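Local structure of epimerase family protein SDR39U1 (Homo sapiens, 4B4O) at residues Trp103-Ser115 against Gly126-Glu140. The protein binds NADPH and is a putative NADP-dependent oxidoreductase of the short-chain dehydrogenase/reductase family. The protein carries 3 engineered substitutions. Numbering follows the deposited sequence.
With NDP (NADPH dihydro-nicotinamide-adenine-dinucleotide phosphate), chain I.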
loop_
_atom_site.group_PDB
_atom_site.type_symbol
_atom_site.label_atom_id
_atom_site.label_comp_id
_atom_site.label_asym_id
_atom_site.label_seq_id
_atom_site.Cartn_x
_atom_site.Cartn_y
_atom_site.Cartn_z
ATOM N N TRP A 103 6.875 1.838 -14.939
ATOM C CA TRP A 103 5.860 2.698 -14.264
ATOM C C TRP A 103 5.010 1.862 -13.343
ATOM O O TRP A 103 4.291 0.975 -13.785
ATOM C CB TRP A 103 4.999 3.380 -15.319
ATOM C CG TRP A 103 3.687 4.045 -14.915
ATOM C CD1 TRP A 103 2.472 3.925 -15.558
ATOM C CD2 TRP A 103 3.433 5.037 -13.857
ATOM N NE1 TRP A 103 1.517 4.716 -14.981
ATOM C CE2 TRP A 103 2.017 5.405 -13.967
ATOM C CE3 TRP A 103 4.194 5.621 -12.863
ATOM C CZ2 TRP A 103 1.415 6.301 -13.101
ATOM C CZ3 TRP A 103 3.576 6.535 -12.001
ATOM C CH2 TRP A 103 2.216 6.854 -12.111
ATOM N N VAL A 104 5.124 2.117 -12.049
ATOM C CA VAL A 104 4.552 1.246 -11.040
ATOM C C VAL A 104 3.640 2.014 -10.109
ATOM O O VAL A 104 4.036 3.045 -9.581
ATOM C CB VAL A 104 5.666 0.608 -10.220
ATOM C CG1 VAL A 104 5.073 -0.383 -9.225
ATOM C CG2 VAL A 104 6.683 -0.018 -11.173
ATOM N N LEU A 105 2.424 1.506 -9.911
ATOM C CA LEU A 105 1.442 2.130 -9.014
ATOM C C LEU A 105 1.131 1.213 -7.865
ATOM O O LEU A 105 1.127 -0.012 -8.020
ATOM C CB LEU A 105 0.142 2.412 -9.765
ATOM C CG LEU A 105 -0.916 3.167 -8.966
ATOM C CD1 LEU A 105 -0.370 4.498 -8.459
ATOM C CD2 LEU A 105 -2.132 3.405 -9.841
ATOM N N VAL A 106 0.922 1.805 -6.692
ATOM C CA VAL A 106 0.457 1.045 -5.532
ATOM C C VAL A 106 -1.002 1.366 -5.346
ATOM O O VAL A 106 -1.381 2.533 -5.241
ATOM C CB VAL A 106 1.227 1.377 -4.226
ATOM C CG1 VAL A 106 0.499 0.826 -3.010
ATOM C CG2 VAL A 106 2.645 0.825 -4.257
ATOM N N THR A 107 -1.834 0.329 -5.339
ATOM C CA THR A 107 -3.235 0.486 -4.935
ATOM C C THR A 107 -3.500 -0.529 -3.812
ATOM O O THR A 107 -2.596 -0.791 -3.001
ATOM C CB THR A 107 -4.181 0.374 -6.135
ATOM O OG1 THR A 107 -4.187 -0.968 -6.636
ATOM C CG2 THR A 107 -3.733 1.310 -7.251
ATOM N N GLY A 108 -4.708 -1.067 -3.722
ATOM C CA GLY A 108 -5.086 -1.836 -2.543
ATOM C C GLY A 108 -5.894 -3.086 -2.788
ATOM O O GLY A 108 -6.546 -3.239 -3.808
ATOM N N VAL A 109 -5.853 -3.987 -1.823
ATOM C CA VAL A 109 -6.624 -5.220 -1.900
ATOM C C VAL A 109 -8.118 -4.963 -1.736
ATOM O O VAL A 109 -8.927 -5.871 -1.936
ATOM C CB VAL A 109 -6.167 -6.270 -0.857
ATOM C CG1 VAL A 109 -4.754 -6.741 -1.143
ATOM C CG2 VAL A 109 -6.333 -5.738 0.548
ATOM N N ALA A 110 -8.489 -3.743 -1.369
ATOM C CA ALA A 110 -9.895 -3.332 -1.345
ATOM C C ALA A 110 -10.625 -3.627 -2.670
ATOM O O ALA A 110 -11.855 -3.663 -2.703
ATOM C CB ALA A 110 -9.979 -1.854 -1.025
ATOM N N TYR A 111 -9.873 -3.811 -3.752
ATOM C CA TYR A 111 -10.441 -4.230 -5.040
ATOM C C TYR A 111 -11.276 -5.514 -4.917
ATOM O O TYR A 111 -12.272 -5.673 -5.606
ATOM C CB TYR A 111 -9.304 -4.450 -6.056
ATOM C CG TYR A 111 -9.757 -4.725 -7.478
ATOM C CD1 TYR A 111 -10.077 -3.679 -8.335
ATOM C CD2 TYR A 111 -9.835 -6.013 -7.963
ATOM C CE1 TYR A 111 -10.488 -3.911 -9.629
ATOM C CE2 TYR A 111 -10.263 -6.257 -9.247
ATOM C CZ TYR A 111 -10.575 -5.192 -10.082
ATOM O OH TYR A 111 -10.985 -5.421 -11.378
ATOM N N TYR A 112 -10.832 -6.433 -4.064
ATOM C CA TYR A 112 -11.468 -7.742 -3.921
ATOM C C TYR A 112 -12.571 -7.721 -2.852
ATOM O O TYR A 112 -12.387 -7.196 -1.759
ATOM C CB TYR A 112 -10.434 -8.827 -3.593
ATOM C CG TYR A 112 -9.221 -8.797 -4.491
ATOM C CD1 TYR A 112 -9.320 -9.062 -5.845
ATOM C CD2 TYR A 112 -7.968 -8.490 -3.975
ATOM C CE1 TYR A 112 -8.205 -9.017 -6.661
ATOM C CE2 TYR A 112 -6.839 -8.452 -4.785
ATOM C CZ TYR A 112 -6.964 -8.714 -6.125
ATOM O OH TYR A 112 -5.837 -8.691 -6.909
ATOM N N GLN A 113 -13.720 -8.267 -3.214
ATOM C CA GLN A 113 -14.893 -8.260 -2.374
ATOM C C GLN A 113 -14.605 -8.984 -1.045
ATOM O O GLN A 113 -14.285 -10.161 -1.030
ATOM C CB GLN A 113 -16.044 -8.913 -3.154
ATOM C CG GLN A 113 -17.301 -9.321 -2.396
ATOM C CD GLN A 113 -18.177 -8.166 -1.926
ATOM O OE1 GLN A 113 -18.945 -7.547 -2.726
ATOM N NE2 GLN A 113 -18.134 -7.912 -0.599
ATOM N N PRO A 114 -14.726 -8.269 0.081
ATOM C CA PRO A 114 -14.566 -8.942 1.364
ATOM C C PRO A 114 -15.556 -10.075 1.522
ATOM O O PRO A 114 -16.706 -9.960 1.099
ATOM C CB PRO A 114 -14.862 -7.840 2.375
ATOM C CG PRO A 114 -14.530 -6.580 1.661
ATOM C CD PRO A 114 -14.998 -6.828 0.255
ATOM N N SER A 115 -15.084 -11.157 2.137
ATOM C CA SER A 115 -15.789 -12.431 2.178
ATOM C C SER A 115 -15.103 -13.356 3.173
ATOM O O SER A 115 -13.901 -13.315 3.344
ATOM C CB SER A 115 -15.784 -13.088 0.794
ATOM O OG SER A 115 -16.241 -14.434 0.850
ATOM N N GLY A 126 -13.367 -7.760 -9.504
ATOM C CA GLY A 126 -13.669 -6.876 -8.385
ATOM C C GLY A 126 -13.755 -5.432 -8.853
ATOM O O GLY A 126 -14.079 -5.156 -10.010
ATOM N N GLY A 127 -13.516 -4.509 -7.929
ATOM C CA GLY A 127 -13.454 -3.093 -8.255
ATOM C C GLY A 127 -14.764 -2.346 -8.466
ATOM O O GLY A 127 -14.726 -1.231 -8.998
ATOM N N ASP A 128 -15.889 -2.899 -8.009
ATOM C CA ASP A 128 -17.190 -2.396 -8.414
ATOM C C ASP A 128 -18.353 -2.538 -7.412
ATOM O O ASP A 128 -19.511 -2.569 -7.819
ATOM C CB ASP A 128 -17.580 -3.122 -9.701
ATOM C CG ASP A 128 -17.629 -4.654 -9.531
ATOM O OD1 ASP A 128 -17.238 -5.202 -8.473
ATOM O OD2 ASP A 128 -18.073 -5.327 -10.486
ATOM N N PHE A 129 -18.063 -2.621 -6.118
ATOM C CA PHE A 129 -19.098 -2.960 -5.111
ATOM C C PHE A 129 -19.145 -2.042 -3.889
ATOM O O PHE A 129 -20.024 -2.184 -3.049
ATOM C CB PHE A 129 -18.895 -4.399 -4.630
ATOM C CG PHE A 129 -17.518 -4.657 -4.140
ATOM C CD1 PHE A 129 -17.159 -4.318 -2.846
ATOM C CD2 PHE A 129 -16.560 -5.177 -4.992
ATOM C CE1 PHE A 129 -15.870 -4.530 -2.394
ATOM C CE2 PHE A 129 -15.276 -5.399 -4.553
ATOM C CZ PHE A 129 -14.923 -5.078 -3.252
ATOM N N ASP A 130 -18.186 -1.141 -3.772
ATOM C CA ASP A 130 -18.175 -0.166 -2.690
ATOM C C ASP A 130 -17.233 0.974 -3.064
ATOM O O ASP A 130 -16.605 0.957 -4.117
ATOM C CB ASP A 130 -17.801 -0.811 -1.338
ATOM C CG ASP A 130 -16.313 -1.224 -1.238
ATOM O OD1 ASP A 130 -15.496 -0.955 -2.135
ATOM O OD2 ASP A 130 -15.952 -1.883 -0.232
ATOM N N PHE A 131 -17.109 1.941 -2.181
ATOM C CA PHE A 131 -16.303 3.097 -2.476
ATOM C C PHE A 131 -14.826 2.782 -2.770
ATOM O O PHE A 131 -14.234 3.313 -3.721
ATOM C CB PHE A 131 -16.382 4.085 -1.317
ATOM C CG PHE A 131 -15.480 5.270 -1.489
ATOM C CD1 PHE A 131 -15.924 6.388 -2.155
ATOM C CD2 PHE A 131 -14.195 5.247 -1.004
ATOM C CE1 PHE A 131 -15.104 7.475 -2.322
ATOM C CE2 PHE A 131 -13.366 6.325 -1.175
ATOM C CZ PHE A 131 -13.824 7.442 -1.832
ATOM N N PHE A 132 -14.223 1.946 -1.931
ATOM C CA PHE A 132 -12.788 1.661 -2.055
ATOM C C PHE A 132 -12.447 0.757 -3.237
ATOM O O PHE A 132 -11.393 0.900 -3.840
ATOM C CB PHE A 132 -12.261 1.082 -0.746
ATOM C CG PHE A 132 -12.345 2.039 0.384
ATOM C CD1 PHE A 132 -11.484 3.134 0.438
ATOM C CD2 PHE A 132 -13.301 1.888 1.367
ATOM C CE1 PHE A 132 -11.577 4.055 1.457
ATOM C CE2 PHE A 132 -13.402 2.805 2.409
ATOM C CZ PHE A 132 -12.540 3.901 2.444
ATOM N N SER A 133 -13.343 -0.163 -3.571
ATOM C CA SER A 133 -13.155 -0.985 -4.760
ATOM C C SER A 133 -13.281 -0.114 -6.019
ATOM O O SER A 133 -12.436 -0.197 -6.906
ATOM C CB SER A 133 -14.138 -2.166 -4.777
ATOM O OG SER A 133 -15.473 -1.753 -4.583
ATOM N N ASN A 134 -14.310 0.736 -6.083
ATOM C CA ASN A 134 -14.422 1.709 -7.164
ATOM C C ASN A 134 -13.204 2.630 -7.222
ATOM O O ASN A 134 -12.736 2.988 -8.303
ATOM C CB ASN A 134 -15.705 2.549 -7.044
ATOM C CG ASN A 134 -16.942 1.791 -7.537
ATOM O OD1 ASN A 134 -16.923 1.242 -8.643
ATOM N ND2 ASN A 134 -18.025 1.749 -6.731
ATOM N N LEU A 135 -12.695 3.025 -6.061
ATOM C CA LEU A 135 -11.487 3.843 -6.034
ATOM C C LEU A 135 -10.363 3.128 -6.803
ATOM O O LEU A 135 -9.784 3.685 -7.707
ATOM C CB LEU A 135 -11.059 4.165 -4.583
ATOM C CG LEU A 135 -9.697 4.864 -4.342
ATOM C CD1 LEU A 135 -9.686 6.337 -4.710
ATOM C CD2 LEU A 135 -9.257 4.682 -2.899
ATOM N N VAL A 136 -10.087 1.887 -6.452
ATOM C CA VAL A 136 -8.974 1.170 -7.046
ATOM C C VAL A 136 -9.161 1.108 -8.551
ATOM O O VAL A 136 -8.213 1.316 -9.288
ATOM C CB VAL A 136 -8.744 -0.231 -6.392
ATOM C CG1 VAL A 136 -7.697 -1.027 -7.154
ATOM C CG2 VAL A 136 -8.332 -0.091 -4.917
ATOM N N THR A 137 -10.377 0.846 -9.027
ATOM C CA THR A 137 -10.618 0.787 -10.492
ATOM C C THR A 137 -10.211 2.093 -11.175
ATOM O O THR A 137 -9.446 2.101 -12.125
ATOM C CB THR A 137 -12.101 0.437 -10.847
ATOM O OG1 THR A 137 -12.416 -0.866 -10.364
ATOM C CG2 THR A 137 -12.352 0.463 -12.347
ATOM N N LYS A 138 -10.714 3.197 -10.658
ATOM C CA LYS A 138 -10.469 4.528 -11.244
ATOM C C LYS A 138 -9.001 4.921 -11.129
ATOM O O LYS A 138 -8.425 5.505 -12.028
ATOM C CB LYS A 138 -11.341 5.594 -10.560
ATOM C CG LYS A 138 -12.815 5.499 -10.894
ATOM C CD LYS A 138 -13.636 6.114 -9.772
ATOM C CE LYS A 138 -15.043 6.499 -10.224
ATOM N NZ LYS A 138 -15.969 6.511 -9.057
ATOM N N TRP A 139 -8.425 4.564 -10.001
ATOM C CA TRP A 139 -7.027 4.806 -9.701
ATOM C C TRP A 139 -6.129 4.103 -10.690
ATOM O O TRP A 139 -5.215 4.700 -11.245
ATOM C CB TRP A 139 -6.781 4.279 -8.297
ATOM C CG TRP A 139 -5.580 4.758 -7.540
ATOM C CD1 TRP A 139 -4.547 5.575 -7.966
ATOM C CD2 TRP A 139 -5.249 4.403 -6.169
ATOM N NE1 TRP A 139 -3.626 5.748 -6.958
ATOM C CE2 TRP A 139 -3.998 5.066 -5.857
ATOM C CE3 TRP A 139 -5.850 3.628 -5.207
ATOM C CZ2 TRP A 139 -3.396 4.937 -4.634
ATOM C CZ3 TRP A 139 -5.225 3.510 -3.969
ATOM C CH2 TRP A 139 -4.033 4.157 -3.691
ATOM N N GLU A 140 -6.387 2.826 -10.917
ATOM C CA GLU A 140 -5.631 2.065 -11.895
ATOM C C GLU A 140 -5.884 2.604 -13.292
ATOM O O GLU A 140 -4.959 2.718 -14.093
ATOM C CB GLU A 140 -5.955 0.567 -11.780
ATOM C CG GLU A 140 -5.448 0.003 -10.455
ATOM C CD GLU A 140 -5.734 -1.486 -10.214
ATOM O OE1 GLU A 140 -6.203 -2.192 -11.133
ATOM O OE2 GLU A 140 -5.460 -1.940 -9.070
HETATM P PA NDP I . 1.494 7.964 3.551
HETATM O O1A NDP I . 0.238 8.741 4.018
HETATM O O2A NDP I . 2.654 7.696 4.532
HETATM O O5B NDP I . 2.263 8.713 2.323
HETATM C C5B NDP I . 1.446 9.459 1.426
HETATM C C4B NDP I . 2.293 10.544 0.812
HETATM O O4B NDP I . 1.523 11.131 -0.235
HETATM C C3B NDP I . 2.645 11.636 1.828
HETATM O O3B NDP I . 4.020 11.563 2.301
HETATM C C2B NDP I . 2.422 12.934 1.067
HETATM O O2B NDP I . 3.624 13.430 0.498
HETATM C C1B NDP I . 1.544 12.542 -0.081
HETATM N N9A NDP I . 0.195 12.999 0.264
HETATM C C8A NDP I . -0.521 12.913 1.431
HETATM N N7A NDP I . -1.749 13.562 1.258
HETATM C C5A NDP I . -1.777 14.050 -0.011
HETATM C C6A NDP I . -2.706 14.799 -0.862
HETATM N N6A NDP I . -3.927 15.167 -0.421
HETATM N N1A NDP I . -2.330 15.106 -2.121
HETATM C C2A NDP I . -1.097 14.739 -2.576
HETATM N N3A NDP I . -0.196 14.026 -1.868
HETATM C C4A NDP I . -0.500 13.671 -0.640
HETATM O O3 NDP I . 0.835 6.614 2.946
HETATM P PN NDP I . 1.624 5.215 2.807
HETATM O O1N NDP I . 3.095 5.505 2.557
HETATM O O2N NDP I . 1.277 4.332 3.968
HETATM O O5D NDP I . 0.921 4.566 1.466
HETATM C C5D NDP I . 1.171 5.287 0.237
HETATM C C4D NDP I . 0.165 4.934 -0.839
HETATM O O4D NDP I . -0.028 3.529 -0.726
HETATM C C3D NDP I . -1.229 5.567 -0.657
HETATM O O3D NDP I . -1.784 5.961 -1.953
HETATM C C2D NDP I . -2.046 4.471 0.035
HETATM O O2D NDP I . -3.433 4.353 -0.303
HETATM C C1D NDP I . -1.407 3.222 -0.511
HETATM N N1N NDP I . -1.572 2.047 0.363
HETATM C C2N NDP I . -1.131 2.048 1.628
HETATM C C3N NDP I . -1.290 0.942 2.433
HETATM C C7N NDP I . -0.771 0.990 3.823
HETATM O O7N NDP I . 0.045 1.867 4.100
HETATM N N7N NDP I . -1.174 0.110 4.735
HETATM C C4N NDP I . -1.907 -0.312 1.916
HETATM C C5N NDP I . -2.338 -0.211 0.527
HETATM C C6N NDP I . -2.146 0.958 -0.187
HETATM P P2B NDP I . 3.949 15.052 0.579
HETATM O O1X NDP I . 3.084 15.706 -0.478
HETATM O O2X NDP I . 3.597 15.525 2.022
HETATM O O3X NDP I . 5.447 14.951 0.200
#
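Thr107 and Glu140 carry the one side-chain hydrogen bond between strand 103-108 and helix 131-140, which run antiparallel (162° between axes), as befits the strand and helix of a beta-alpha-beta crossover in the Rossmann-type fold. Thr107 OG1 donates to Glu140 OE2 at 2.9 Å, on the anti lone pair of the carboxylate. With chi1 at 69°, OG1 takes the slot between backbone N and carbonyl carbon, which leaves CG2 to lie over one face of Trp139, 3.9 Å from the centroid of the six-membered ring. Val106 O lies over the same face, toward the rim. Arg156 forms a salt bridge with the same OE2, so this buried oxygen has both a hydroxyl and a charge as partners. Leu105 CD2 reaches the indole at CD1, while NDP O3D meets its edge, 3.3 Å from Trp139 CZ2. Were Trp139 an alanine, Thr107 CG2 would probably lose the ring beneath it, and the nicotinamide ribose hydroxyls the surface beside them.

Beyond the strand, several backbone polar atoms find partners. Tyr111 O accepts from Gly127 N, 2.9 Å away, in the carbonyl plane; that amide also lies over the centre of the Tyr111 ring. Gly127 O is taken by Thr137 OG1. Asp130 and Ser133 form a capping box at the helix start: Ser133 N donates to Asp130 OD1 at 2.7 Å and Asp130 N returns a bond to Ser133 OG, which also accepts from Phe129 N. Strand and helix thus share one buried hydrogen bond, tied to the Arg156 salt bridge, amid apolar and CH-pi packing against NADPH, while Tyr111 O and Gly127 N join the loop ends.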